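Local coordinates for protein thiamine monophosphate kinase (Aquifex aeolicus, PDB 1VQV) that probably catalyses the ATP-dependent phosphorylation of thiamine monophosphate to thiamine diphosphate, the active form of vitamin B1, and works as a homodimer, at residues 64-69 / 109-114; 157-162 / 179-184; 189-194 / 261-266; 234-239 / 250-255. All coordinates share one frame; numbering follows the deposited sequence.

Contact 1 of 4, residues 64-69 / 109-114; sequences AISVNV and EFYKCE
The phenol oxygen of Tyr111 is gripped from two directions. Ser66 OG lies 2.5 Å from Tyr111 OH in a hydrogen bond in which either hydroxyl could be the donor, and the backbone N-H of Ala190 supplies a second hydrogen bond to the same phenol oxygen. Ser66 OG sits in the plane of the ring, at its hydroxyl-bearing edge, and has a further, weak bond to the carbonyl of Pro188. Around the ring carbons the contact becomes apolar. Val69 covers one face, its CG1 standing 4.0 Å from the Tyr111 ring centroid and 15° off the normal, a CH-pi arrangement. CG1 takes that place because it is anti to the backbone N (chi1 175°), while the other methyl, Val69 CG2, falls against Tyr111 CD2 at 3.8 Å. Ile65 arrives at the edge, CG2 lying 3.9 Å from Tyr111 CD2, and the same methyl reaches Cys113 SG at 4.3 Å. Lys112, with positive phi, ends helix 94-111 and turns the chain toward strand 114-122. A phenylalanine in place of Tyr111 would probably keep the ring against Val69 but leave Ser66 OG and the Ala190 N-H without their shared partner. The contact joins helices 57-73 and 94-111 of the AIR synthase-related N-terminal domain, with Ile65 also resting on Ile84 of strand 77-88. The side chains of Val69 and Ile65 lie about 7 Å from those of the magnesium ligands Asp71 and Asp43, respectively. With one face on Val69 and its buried hydroxyl bonded to Ser66 and Ala190, the ring is probably restricted in turning.

Contact 2 of 4, residues 157-162 / 179-184; sequences LGDSRA and LALIQR
With chi1 at -59°, Asp159 swings its carboxylate to the side opposite its own carbonyl carbon, and Arg184 runs extended from CG to NE, which brings carboxylate and guanidinium together between two helices. Arg184 NH1 stands 3.1 Å from Asp159 OD2 in a salt bridge, but the hydrogen bond within it is weak, bent to 127° at the hydrogen. The two planes are 79° apart, so this is a single-point meeting and not a paired, coplanar one. Asp159 OD2 is also held by Ser237 OG, and OD1 by Thr156 OG1, so the carboxylate has partners at both oxygens. The aliphatic part of Arg184 and the methyls of Leu181 pack beside the Asp159 side chain: Arg184 CD lies 3.6 Å from Asp159 CB, and the Leu181 side chain crosses that of Asp159 at about a right angle. One branch, Leu181 CD2, comes 3.5 Å from Asp159 OD2, while the other, CD1, makes the apolar touch, on Ala162 CB at 3.9 Å. An alanine at Arg184 would probably leave Asp159 without its cationic mate and open a gap beside its CB. Gly158 occupies the N-cap position of helix 159-168, its N bonded to Asp261 OD2, and Ser160 lies close to the substrate-binding Glu260. Helix 176-186 thus packs across the start of helix 159-168, with helix 238-246 closing over Ala162 and Leu181 through Tyr243.

Contact 3 of 4, residues 189-194 / 261-266; sequences TARIDY and DYQLLF
Arg191 and Gln263 mark the closest backbone approach, their CA atoms 6.9 Å apart, yet no main-chain hydrogen bond joins the segments. Arg191 is the centre of an inverse gamma turn, closed by a weak bond from Ile192 N to Ala190 O, and Tyr194 N then bonds back to Arg191 O at 2.8 Å. This irregular loop faces an extended segment that runs into strand 263-268. Across the interval Arg191, bent at chi2 and chi3, presents NE to Gln263 OE1 at 3.0 Å, a weak bond of 135° with guanidinium and amide planes 60° apart. Gln263 OE1 also receives a hydrogen bond from Ser154 OG. Strand 263-268 lies between strands 150-153 and 204-208, antiparallel to both, in the mixed sheet of the C-terminal half, so the loop that precedes helix 195-201 is laid along an inner strand. The other end of the guanidinium is shared: NH1 meets the syn lone pair of Asp193 OD1 at 2.8 Å, and NH2 forms a salt bridge with Asp278. Tyr194 CE1 lies over the rim of one guanidinium face, and Tyr194 OH bonds to Asp278 as well. Beneath this polar layer Leu264 CD1 packs against Tyr194 CB at 3.4 Å. The side chains of Phe266 and Tyr194 run at about a right angle, Phe266 CZ lying 4.0 Å from Tyr194 CE2 at the edge of the tyrosine ring.

Contact 4 of 4, residues 234-239 / 250-255; sequences LPLSNE and NPIEYA. With PO4 (phosphate ion), chain E.
Leu236 sends its two methyls to different parts of helix 251-256: CD1 meets Ala255 CB at 3.9 Å, while CD2 reaches Pro251 CB at 3.8 Å and Ile252 CD1 at 4.0 Å. The Leu236 side chain crosses that of Ile252 at about a right angle. The close, buried part lies at Ala255, whose CB also receives Leu234 CD2 at 3.8 Å. Only toward Ile252 is the fit slacker, with Leu234 CD2 4.4 Å from Ile252 CG2, and the side formed by Leu236, Pro251 and Ile252 is the more solvent-facing one. No hydrogen bond crosses between the segments. The polar chemistry lies farther along, where Ser237 N-caps helix 238-246 through its bond to Leu240 N. A phosphate ion, probably from the crystallisation liquor, rests at this helix start, with Asn238 N giving a long, weak bond of 3.5 Å to the phosphate O1. All this is well removed from the substrate and magnesium sites. The contact joins the loop leading into helix 238-246 to the first turns of helix 251-256, with Leu234 backed by Ile282 of strand 280-286 and Pro251 packed on Cys244 of helix 238-246.

Contacts 1 and 3 meet directly, Tyr111 OH lying 3.0 Å from Ala190 N, so the loop 189-194 bridges the N-terminal helices and the C-terminal sheet. On the other flank of contact 3, Asp261 OD2 comes 3.1 Å from Gly158 N of contact 2. Contact 2 touches contact 4, with Asp159 OD2 2.9 Å from Ser237 OG, and the phosphate of contact 4 also lies about 4 Å from the Arg184 side chain. Contacts 1 and 4 are the two ends of this series, their centres 27 Å apart. Contacts 2 and 3 lie nearest the active site, side chain to side chain: Ser160 about 5 Å from Glu260, Tyr262 about 4 Å from the magnesium ligand Asp207.

Contact 1 of 4, residues 64-69 / 109-114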
loop_
_atom_site.group_PDB
_atom_site.type_symbol
_atom_site.label_atom_id
_atom_site.label_comp_id
_atom_site.label_asym_id
_atom_site.label_seq_id
_atom_site.Cartn_x
_atom_site.Cartn_y
_atom_site.Cartn_z
ATOM N N ALA B 64 -12.906 2.867 -1.558
ATOM C CA ALA B 64 -11.491 2.509 -1.478
ATOM C C ALA B 64 -10.701 3.094 -2.643
ATOM O O ALA B 64 -9.574 3.557 -2.472
ATOM C CB ALA B 64 -11.334 1.001 -1.438
ATOM N N ILE B 65 -11.293 3.071 -3.828
ATOM C CA ILE B 65 -10.655 3.621 -5.012
ATOM C C ILE B 65 -10.824 5.146 -5.090
ATOM O O ILE B 65 -9.894 5.869 -5.427
ATOM C CB ILE B 65 -11.237 2.974 -6.283
ATOM C CG1 ILE B 65 -10.817 1.502 -6.342
ATOM C CG2 ILE B 65 -10.793 3.748 -7.529
ATOM C CD1 ILE B 65 -9.333 1.269 -6.437
ATOM N N SER B 66 -12.011 5.631 -4.754
ATOM C CA SER B 66 -12.280 7.059 -4.806
ATOM C C SER B 66 -11.446 7.939 -3.886
ATOM O O SER B 66 -11.089 9.042 -4.269
ATOM C CB SER B 66 -13.765 7.332 -4.555
ATOM O OG SER B 66 -14.527 7.074 -5.725
ATOM N N VAL B 67 -11.136 7.483 -2.679
ATOM C CA VAL B 67 -10.352 8.320 -1.793
ATOM C C VAL B 67 -8.973 8.557 -2.401
ATOM O O VAL B 67 -8.485 9.688 -2.430
ATOM C CB VAL B 67 -10.203 7.693 -0.392
ATOM C CG1 VAL B 67 -9.334 8.576 0.486
ATOM C CG2 VAL B 67 -11.573 7.534 0.246
ATOM N N ASN B 68 -8.344 7.504 -2.906
ATOM C CA ASN B 68 -7.027 7.664 -3.498
ATOM C C ASN B 68 -7.035 8.519 -4.744
ATOM O O ASN B 68 -6.085 9.251 -5.004
ATOM C CB ASN B 68 -6.408 6.313 -3.826
ATOM C CG ASN B 68 -5.742 5.706 -2.644
ATOM O OD1 ASN B 68 -5.175 6.416 -1.828
ATOM N ND2 ASN B 68 -5.792 4.392 -2.539
ATOM N N VAL B 69 -8.109 8.419 -5.517
ATOM C CA VAL B 69 -8.240 9.189 -6.749
ATOM C C VAL B 69 -8.377 10.689 -6.447
ATOM O O VAL B 69 -7.857 11.524 -7.177
ATOM C CB VAL B 69 -9.470 8.699 -7.572
ATOM C CG1 VAL B 69 -9.667 9.575 -8.787
ATOM C CG2 VAL B 69 -9.275 7.250 -8.001
ATOM N N GLU B 109 -13.550 1.533 -13.685
ATOM C CA GLU B 109 -14.157 1.758 -14.991
ATOM C C GLU B 109 -14.448 3.236 -15.148
ATOM O O GLU B 109 -14.220 3.822 -16.205
ATOM C CB GLU B 109 -15.466 0.990 -15.132
ATOM C CG GLU B 109 -15.290 -0.500 -15.013
ATOM C CD GLU B 109 -16.593 -1.274 -15.156
ATOM O OE1 GLU B 109 -17.640 -0.809 -14.637
ATOM O OE2 GLU B 109 -16.554 -2.364 -15.776
ATOM N N PHE B 110 -14.939 3.836 -14.076
ATOM C CA PHE B 110 -15.281 5.239 -14.084
ATOM C C PHE B 110 -14.078 6.155 -14.232
ATOM O O PHE B 110 -14.004 6.930 -15.180
ATOM C CB PHE B 110 -16.028 5.604 -12.798
ATOM C CG PHE B 110 -16.612 6.981 -12.822
ATOM C CD1 PHE B 110 -17.740 7.250 -13.590
ATOM C CD2 PHE B 110 -16.004 8.022 -12.135
ATOM C CE1 PHE B 110 -18.249 8.528 -13.678
ATOM C CE2 PHE B 110 -16.508 9.311 -12.218
ATOM C CZ PHE B 110 -17.631 9.563 -12.992
ATOM N N TYR B 111 -13.150 6.071 -13.280
ATOM C CA TYR B 111 -11.953 6.906 -13.281
ATOM C C TYR B 111 -10.915 6.540 -14.331
ATOM O O TYR B 111 -9.995 7.309 -14.594
ATOM C CB TYR B 111 -11.315 6.879 -11.904
ATOM C CG TYR B 111 -12.256 7.314 -10.813
ATOM C CD1 TYR B 111 -12.872 8.561 -10.858
ATOM C CD2 TYR B 111 -12.521 6.483 -9.724
ATOM C CE1 TYR B 111 -13.721 8.968 -9.849
ATOM C CE2 TYR B 111 -13.370 6.887 -8.707
ATOM C CZ TYR B 111 -13.968 8.130 -8.774
ATOM O OH TYR B 111 -14.801 8.543 -7.755
ATOM N N LYS B 112 -11.069 5.363 -14.923
ATOM C CA LYS B 112 -10.163 4.899 -15.969
ATOM C C LYS B 112 -8.773 4.548 -15.448
ATOM O O LYS B 112 -7.755 4.961 -16.019
ATOM C CB LYS B 112 -10.052 5.957 -17.067
ATOM C CG LYS B 112 -11.370 6.273 -17.713
ATOM C CD LYS B 112 -11.257 7.497 -18.583
ATOM C CE LYS B 112 -12.609 7.842 -19.206
ATOM N NZ LYS B 112 -12.531 9.088 -20.011
ATOM N N CYS B 113 -8.744 3.799 -14.353
ATOM C CA CYS B 113 -7.508 3.352 -13.745
ATOM C C CYS B 113 -7.713 1.859 -13.575
ATOM O O CYS B 113 -8.759 1.329 -13.952
ATOM C CB CYS B 113 -7.290 4.021 -12.386
ATOM S SG CYS B 113 -8.512 3.576 -11.137
ATOM N N GLU B 114 -6.751 1.163 -12.990
ATOM C CA GLU B 114 -6.930 -0.269 -12.869
ATOM C C GLU B 114 -6.166 -0.906 -11.747
ATOM O O GLU B 114 -5.121 -0.411 -11.325
ATOM C CB GLU B 114 -6.501 -0.935 -14.161
ATOM C CG GLU B 114 -5.084 -0.586 -14.516
ATOM C CD GLU B 114 -4.537 -1.484 -15.587
ATOM O OE1 GLU B 114 -3.413 -1.211 -16.083
ATOM O OE2 GLU B 114 -5.234 -2.474 -15.933
#

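Contact 2 of 4, residues 157-162 / 179-184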
loop_
_atom_site.group_PDB
_atom_site.type_symbol
_atom_site.label_atom_id
_atom_site.label_comp_id
_atom_site.label_asym_id
_atom_site.label_seq_id
_atom_site.Cartn_x
_atom_site.Cartn_y
_atom_site.Cartn_z
ATOM N N LEU B 157 -19.871 21.952 1.007
ATOM C CA LEU B 157 -19.135 21.402 2.130
ATOM C C LEU B 157 -20.048 21.042 3.281
ATOM O O LEU B 157 -21.111 21.649 3.445
ATOM C CB LEU B 157 -18.093 22.404 2.607
ATOM C CG LEU B 157 -17.172 22.966 1.521
ATOM C CD1 LEU B 157 -16.510 24.205 2.067
ATOM C CD2 LEU B 157 -16.145 21.931 1.064
ATOM N N GLY B 158 -19.620 20.043 4.060
ATOM C CA GLY B 158 -20.366 19.593 5.222
ATOM C C GLY B 158 -21.190 18.335 5.030
ATOM O O GLY B 158 -21.517 17.640 5.994
ATOM N N ASP B 159 -21.513 18.027 3.780
ATOM C CA ASP B 159 -22.330 16.855 3.459
ATOM C C ASP B 159 -21.857 15.533 4.052
ATOM O O ASP B 159 -22.636 14.827 4.685
ATOM C CB ASP B 159 -22.473 16.733 1.937
ATOM C CG ASP B 159 -23.123 17.963 1.320
ATOM O OD1 ASP B 159 -22.505 19.043 1.324
ATOM O OD2 ASP B 159 -24.264 17.857 0.848
ATOM N N SER B 160 -20.590 15.194 3.852
ATOM C CA SER B 160 -20.041 13.948 4.380
ATOM C C SER B 160 -20.238 13.847 5.909
ATOM O O SER B 160 -20.586 12.794 6.434
ATOM C CB SER B 160 -18.557 13.856 4.000
ATOM O OG SER B 160 -17.988 12.599 4.307
ATOM N N ARG B 161 -20.049 14.945 6.624
ATOM C CA ARG B 161 -20.210 14.925 8.077
ATOM C C ARG B 161 -21.628 14.644 8.559
ATOM O O ARG B 161 -21.828 13.934 9.543
ATOM C CB ARG B 161 -19.737 16.244 8.686
ATOM C CG ARG B 161 -20.145 16.429 10.135
ATOM C CD ARG B 161 -19.381 17.572 10.762
ATOM N NE ARG B 161 -20.042 18.088 11.952
ATOM C CZ ARG B 161 -19.462 18.894 12.832
ATOM N NH1 ARG B 161 -18.201 19.273 12.657
ATOM N NH2 ARG B 161 -20.144 19.327 13.887
ATOM N N ALA B 162 -22.609 15.232 7.888
ATOM C CA ALA B 162 -23.997 15.033 8.267
ATOM C C ALA B 162 -24.380 13.576 7.974
ATOM O O ALA B 162 -25.156 12.963 8.719
ATOM C CB ALA B 162 -24.902 16.010 7.493
ATOM N N LEU B 179 -30.632 10.651 2.566
ATOM C CA LEU B 179 -29.923 9.641 1.791
ATOM C C LEU B 179 -28.795 10.252 0.961
ATOM O O LEU B 179 -27.673 9.752 0.976
ATOM C CB LEU B 179 -30.888 8.875 0.881
ATOM C CG LEU B 179 -31.790 7.835 1.557
ATOM C CD1 LEU B 179 -32.577 7.095 0.491
ATOM C CD2 LEU B 179 -30.949 6.848 2.380
ATOM N N ALA B 180 -29.095 11.332 0.249
ATOM C CA ALA B 180 -28.106 12.010 -0.580
ATOM C C ALA B 180 -26.889 12.389 0.251
ATOM O O ALA B 180 -25.768 12.432 -0.259
ATOM C CB ALA B 180 -28.714 13.251 -1.205
ATOM N N LEU B 181 -27.121 12.659 1.533
ATOM C CA LEU B 181 -26.055 13.034 2.459
ATOM C C LEU B 181 -25.186 11.840 2.814
ATOM O O LEU B 181 -23.954 11.940 2.869
ATOM C CB LEU B 181 -26.652 13.622 3.742
ATOM C CG LEU B 181 -27.182 15.050 3.625
ATOM C CD1 LEU B 181 -27.832 15.502 4.938
ATOM C CD2 LEU B 181 -26.025 15.960 3.256
ATOM N N ILE B 182 -25.851 10.715 3.062
ATOM C CA ILE B 182 -25.192 9.467 3.418
ATOM C C ILE B 182 -24.392 8.985 2.218
ATOM O O ILE B 182 -23.248 8.564 2.338
ATOM C CB ILE B 182 -26.242 8.384 3.795
ATOM C CG1 ILE B 182 -27.224 8.951 4.829
ATOM C CG2 ILE B 182 -25.551 7.135 4.347
ATOM C CD1 ILE B 182 -28.306 7.979 5.284
ATOM N N GLN B 183 -25.005 9.054 1.051
ATOM C CA GLN B 183 -24.353 8.611 -0.158
ATOM C C GLN B 183 -23.071 9.408 -0.412
ATOM O O GLN B 183 -22.073 8.851 -0.855
ATOM C CB GLN B 183 -25.352 8.697 -1.326
ATOM C CG GLN B 183 -26.585 7.789 -1.079
ATOM C CD GLN B 183 -27.566 7.657 -2.255
ATOM O OE1 GLN B 183 -28.513 6.850 -2.200
ATOM N NE2 GLN B 183 -27.348 8.443 -3.313
ATOM N N ARG B 184 -23.087 10.702 -0.101
ATOM C CA ARG B 184 -21.914 11.558 -0.293
ATOM C C ARG B 184 -20.758 11.132 0.601
ATOM O O ARG B 184 -19.583 11.385 0.304
ATOM C CB ARG B 184 -22.279 13.020 0.000
ATOM C CG ARG B 184 -22.751 13.779 -1.237
ATOM C CD ARG B 184 -23.719 14.913 -0.944
ATOM N NE ARG B 184 -24.551 15.147 -2.126
ATOM C CZ ARG B 184 -25.694 15.828 -2.137
ATOM N NH1 ARG B 184 -26.171 16.375 -1.028
ATOM N NH2 ARG B 184 -26.382 15.922 -3.263
#

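Contact 3 of 4, residues 189-194 / 261-266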
loop_
_atom_site.group_PDB
_atom_site.type_symbol
_atom_site.label_atom_id
_atom_site.label_comp_id
_atom_site.label_asym_id
_atom_site.label_seq_id
_atom_site.Cartn_x
_atom_site.Cartn_y
_atom_site.Cartn_z
ATOM N N THR B 189 -17.740 10.820 -5.023
ATOM C CA THR B 189 -17.190 10.830 -6.378
ATOM C C THR B 189 -16.040 11.842 -6.426
ATOM O O THR B 189 -16.217 13.009 -6.087
ATOM C CB THR B 189 -18.253 11.223 -7.449
ATOM O OG1 THR B 189 -19.331 10.277 -7.437
ATOM C CG2 THR B 189 -17.636 11.219 -8.841
ATOM N N ALA B 190 -14.852 11.383 -6.806
ATOM C CA ALA B 190 -13.706 12.268 -6.894
ATOM C C ALA B 190 -13.976 13.231 -8.039
ATOM O O ALA B 190 -14.593 12.861 -9.041
ATOM C CB ALA B 190 -12.442 11.472 -7.154
ATOM N N ARG B 191 -13.506 14.463 -7.882
ATOM C CA ARG B 191 -13.701 15.493 -8.884
ATOM C C ARG B 191 -12.748 15.318 -10.034
ATOM O O ARG B 191 -12.052 16.246 -10.428
ATOM C CB ARG B 191 -13.505 16.855 -8.242
ATOM C CG ARG B 191 -14.436 17.058 -7.085
ATOM C CD ARG B 191 -15.820 16.587 -7.456
ATOM N NE ARG B 191 -16.782 17.670 -7.322
ATOM C CZ ARG B 191 -17.348 18.304 -8.339
ATOM N NH1 ARG B 191 -17.062 17.966 -9.590
ATOM N NH2 ARG B 191 -18.189 19.291 -8.095
ATOM N N ILE B 192 -12.734 14.117 -10.591
ATOM C CA ILE B 192 -11.829 13.821 -11.675
ATOM C C ILE B 192 -12.130 14.718 -12.852
ATOM O O ILE B 192 -11.359 14.777 -13.814
ATOM C CB ILE B 192 -11.906 12.339 -12.092
ATOM C CG1 ILE B 192 -10.802 12.065 -13.115
ATOM C CG2 ILE B 192 -13.310 12.001 -12.599
ATOM C CD1 ILE B 192 -10.601 10.628 -13.465
ATOM N N ASP B 193 -13.249 15.433 -12.749
ATOM C CA ASP B 193 -13.703 16.382 -13.767
ATOM C C ASP B 193 -13.040 17.768 -13.631
ATOM O O ASP B 193 -13.329 18.676 -14.393
ATOM C CB ASP B 193 -15.235 16.515 -13.704
ATOM C CG ASP B 193 -15.734 17.089 -12.381
ATOM O OD1 ASP B 193 -15.169 16.798 -11.312
ATOM O OD2 ASP B 193 -16.728 17.830 -12.394
ATOM N N TYR B 194 -12.140 17.904 -12.665
ATOM C CA TYR B 194 -11.418 19.148 -12.412
ATOM C C TYR B 194 -9.947 19.001 -12.785
ATOM O O TYR B 194 -9.152 19.926 -12.587
ATOM C CB TYR B 194 -11.459 19.497 -10.929
ATOM C CG TYR B 194 -12.623 20.328 -10.491
ATOM C CD1 TYR B 194 -13.907 19.806 -10.470
ATOM C CD2 TYR B 194 -12.432 21.650 -10.085
ATOM C CE1 TYR B 194 -14.976 20.574 -10.057
ATOM C CE2 TYR B 194 -13.492 22.429 -9.672
ATOM C CZ TYR B 194 -14.761 21.889 -9.659
ATOM O OH TYR B 194 -15.804 22.677 -9.243
ATOM N N ASP B 261 -14.460 15.891 2.829
ATOM C CA ASP B 261 -15.566 16.108 1.895
ATOM C C ASP B 261 -15.243 15.682 0.479
ATOM O O ASP B 261 -16.110 15.652 -0.380
ATOM C CB ASP B 261 -15.959 17.581 1.860
ATOM C CG ASP B 261 -17.073 17.904 2.811
ATOM O OD1 ASP B 261 -18.153 17.294 2.662
ATOM O OD2 ASP B 261 -16.862 18.763 3.701
ATOM N N TYR B 262 -13.984 15.369 0.237
ATOM C CA TYR B 262 -13.524 14.961 -1.082
ATOM C C TYR B 262 -13.755 16.046 -2.129
ATOM O O TYR B 262 -14.028 15.753 -3.291
ATOM C CB TYR B 262 -14.212 13.671 -1.516
ATOM C CG TYR B 262 -14.308 12.642 -0.424
ATOM C CD1 TYR B 262 -15.520 12.412 0.224
ATOM C CD2 TYR B 262 -13.188 11.909 -0.023
ATOM C CE1 TYR B 262 -15.624 11.481 1.246
ATOM C CE2 TYR B 262 -13.273 10.975 0.998
ATOM C CZ TYR B 262 -14.499 10.765 1.632
ATOM O OH TYR B 262 -14.595 9.859 2.667
ATOM N N GLN B 263 -13.658 17.298 -1.699
ATOM C CA GLN B 263 -13.797 18.426 -2.607
ATOM C C GLN B 263 -12.439 19.109 -2.708
ATOM O O GLN B 263 -11.582 18.951 -1.839
ATOM C CB GLN B 263 -14.856 19.414 -2.108
ATOM C CG GLN B 263 -16.292 18.906 -2.197
ATOM C CD GLN B 263 -16.713 18.512 -3.611
ATOM O OE1 GLN B 263 -15.897 18.449 -4.525
ATOM N NE2 GLN B 263 -17.989 18.233 -3.784
ATOM N N LEU B 264 -12.238 19.862 -3.777
ATOM C CA LEU B 264 -10.975 20.553 -3.991
ATOM C C LEU B 264 -10.914 21.947 -3.386
ATOM O O LEU B 264 -11.910 22.662 -3.351
ATOM C CB LEU B 264 -10.703 20.667 -5.483
ATOM C CG LEU B 264 -10.551 19.348 -6.220
ATOM C CD1 LEU B 264 -10.550 19.596 -7.702
ATOM C CD2 LEU B 264 -9.252 18.670 -5.773
ATOM N N LEU B 265 -9.733 22.319 -2.902
ATOM C CA LEU B 265 -9.492 23.650 -2.352
ATOM C C LEU B 265 -8.275 24.110 -3.139
ATOM O O LEU B 265 -7.175 23.609 -2.925
ATOM C CB LEU B 265 -9.166 23.592 -0.867
ATOM C CG LEU B 265 -8.731 24.916 -0.242
ATOM C CD1 LEU B 265 -9.819 25.947 -0.370
ATOM C CD2 LEU B 265 -8.394 24.697 1.214
ATOM N N PHE B 266 -8.484 25.040 -4.069
ATOM C CA PHE B 266 -7.416 25.524 -4.929
ATOM C C PHE B 266 -7.382 27.035 -5.015
ATOM O O PHE B 266 -8.276 27.699 -4.523
ATOM C CB PHE B 266 -7.571 24.912 -6.337
ATOM C CG PHE B 266 -8.930 25.155 -6.993
ATOM C CD1 PHE B 266 -9.047 25.972 -8.119
ATOM C CD2 PHE B 266 -10.089 24.548 -6.504
ATOM C CE1 PHE B 266 -10.296 26.176 -8.749
ATOM C CE2 PHE B 266 -11.335 24.752 -7.127
ATOM C CZ PHE B 266 -11.431 25.567 -8.250
#

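Contact 4 of 4, residues 234-239 / 250-255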
loop_
_atom_site.group_PDB
_atom_site.type_symbol
_atom_site.label_atom_id
_atom_site.label_comp_id
_atom_site.label_asym_id
_atom_site.label_seq_id
_atom_site.Cartn_x
_atom_site.Cartn_y
_atom_site.Cartn_z
ATOM N N LEU B 234 -19.376 30.369 1.403
ATOM C CA LEU B 234 -19.240 28.925 1.540
ATOM C C LEU B 234 -20.424 28.205 0.903
ATOM O O LEU B 234 -21.580 28.473 1.239
ATOM C CB LEU B 234 -19.127 28.572 3.029
ATOM C CG LEU B 234 -17.733 28.355 3.641
ATOM C CD1 LEU B 234 -16.723 29.309 3.058
ATOM C CD2 LEU B 234 -17.810 28.515 5.148
ATOM N N PRO B 235 -20.142 27.287 -0.039
ATOM C CA PRO B 235 -21.140 26.495 -0.770
ATOM C C PRO B 235 -21.850 25.485 0.112
ATOM O O PRO B 235 -21.262 24.512 0.587
ATOM C CB PRO B 235 -20.322 25.840 -1.872
ATOM C CG PRO B 235 -18.991 25.654 -1.215
ATOM C CD PRO B 235 -18.778 26.947 -0.479
ATOM N N LEU B 236 -23.132 25.738 0.316
ATOM C CA LEU B 236 -23.958 24.901 1.150
ATOM C C LEU B 236 -25.036 24.205 0.362
ATOM O O LEU B 236 -25.786 24.832 -0.381
ATOM C CB LEU B 236 -24.597 25.745 2.235
ATOM C CG LEU B 236 -23.824 25.992 3.531
ATOM C CD1 LEU B 236 -22.360 26.290 3.294
ATOM C CD2 LEU B 236 -24.522 27.122 4.243
ATOM N N SER B 237 -25.108 22.894 0.545
ATOM C CA SER B 237 -26.089 22.075 -0.145
ATOM C C SER B 237 -27.450 22.131 0.531
ATOM O O SER B 237 -27.557 22.426 1.725
ATOM C CB SER B 237 -25.597 20.627 -0.213
ATOM O OG SER B 237 -26.463 19.745 0.480
ATOM N N ASN B 238 -28.483 21.841 -0.255
ATOM C CA ASN B 238 -29.863 21.835 0.214
ATOM C C ASN B 238 -30.168 20.812 1.314
ATOM O O ASN B 238 -30.900 21.123 2.254
ATOM C CB ASN B 238 -30.805 21.641 -0.978
ATOM C CG ASN B 238 -31.003 22.930 -1.784
ATOM O OD1 ASN B 238 -30.087 23.416 -2.479
ATOM N ND2 ASN B 238 -32.202 23.499 -1.684
ATOM N N GLU B 239 -29.621 19.603 1.208
ATOM C CA GLU B 239 -29.866 18.600 2.236
ATOM C C GLU B 239 -29.089 18.891 3.526
ATOM O O GLU B 239 -29.533 18.523 4.616
ATOM C CB GLU B 239 -29.568 17.194 1.704
ATOM C CG GLU B 239 -28.578 17.110 0.555
ATOM C CD GLU B 239 -29.122 17.665 -0.748
ATOM O OE1 GLU B 239 -30.164 17.177 -1.243
ATOM O OE2 GLU B 239 -28.487 18.591 -1.285
ATOM N N ASN B 250 -25.799 24.311 12.991
ATOM C CA ASN B 250 -25.355 25.396 12.121
ATOM C C ASN B 250 -24.650 24.910 10.873
ATOM O O ASN B 250 -23.521 24.410 10.926
ATOM C CB ASN B 250 -24.434 26.375 12.851
ATOM C CG ASN B 250 -23.988 27.521 11.950
ATOM O OD1 ASN B 250 -24.809 28.196 11.324
ATOM N ND2 ASN B 250 -22.687 27.735 11.873
ATOM N N PRO B 251 -25.307 25.071 9.720
ATOM C CA PRO B 251 -24.707 24.632 8.465
ATOM C C PRO B 251 -23.276 25.100 8.345
ATOM O O PRO B 251 -22.410 24.329 7.939
ATOM C CB PRO B 251 -25.628 25.242 7.407
ATOM C CG PRO B 251 -26.246 26.424 8.116
ATOM C CD PRO B 251 -26.524 25.861 9.476
ATOM N N ILE B 252 -23.012 26.346 8.734
ATOM C CA ILE B 252 -21.660 26.891 8.625
ATOM C C ILE B 252 -20.637 26.110 9.435
ATOM O O ILE B 252 -19.538 25.824 8.960
ATOM C CB ILE B 252 -21.622 28.372 9.049
ATOM C CG1 ILE B 252 -22.620 29.174 8.205
ATOM C CG2 ILE B 252 -20.207 28.944 8.855
ATOM C CD1 ILE B 252 -22.249 29.265 6.739
ATOM N N GLU B 253 -20.992 25.760 10.661
ATOM C CA GLU B 253 -20.081 25.004 11.513
ATOM C C GLU B 253 -19.698 23.702 10.790
ATOM O O GLU B 253 -18.631 23.126 11.019
ATOM C CB GLU B 253 -20.765 24.718 12.850
ATOM C CG GLU B 253 -19.821 24.419 13.985
ATOM C CD GLU B 253 -19.979 22.996 14.492
ATOM O OE1 GLU B 253 -21.145 22.578 14.727
ATOM O OE2 GLU B 253 -18.940 22.302 14.659
ATOM N N TYR B 254 -20.574 23.251 9.900
ATOM C CA TYR B 254 -20.314 22.032 9.142
ATOM C C TYR B 254 -19.421 22.308 7.940
ATOM O O TYR B 254 -18.573 21.491 7.590
ATOM C CB TYR B 254 -21.629 21.391 8.677
ATOM C CG TYR B 254 -22.262 20.491 9.712
ATOM C CD1 TYR B 254 -22.561 20.976 10.987
ATOM C CD2 TYR B 254 -22.539 19.148 9.429
ATOM C CE1 TYR B 254 -23.117 20.154 11.958
ATOM C CE2 TYR B 254 -23.096 18.311 10.394
ATOM C CZ TYR B 254 -23.382 18.820 11.659
ATOM O OH TYR B 254 -23.914 18.007 12.640
ATOM N N ALA B 255 -19.612 23.463 7.311
ATOM C CA ALA B 255 -18.805 23.820 6.156
ATOM C C ALA B 255 -17.358 24.111 6.569
ATOM O O ALA B 255 -16.417 23.761 5.855
ATOM C CB ALA B 255 -19.407 25.030 5.445
HETATM P P PO4 E . -27.611 20.461 -4.110
HETATM O O1 PO4 E . -28.267 21.719 -3.697
HETATM O O2 PO4 E . -26.420 20.772 -4.929
HETATM O O3 PO4 E . -27.197 19.706 -2.918
HETATM O O4 PO4 E . -28.563 19.644 -4.901
#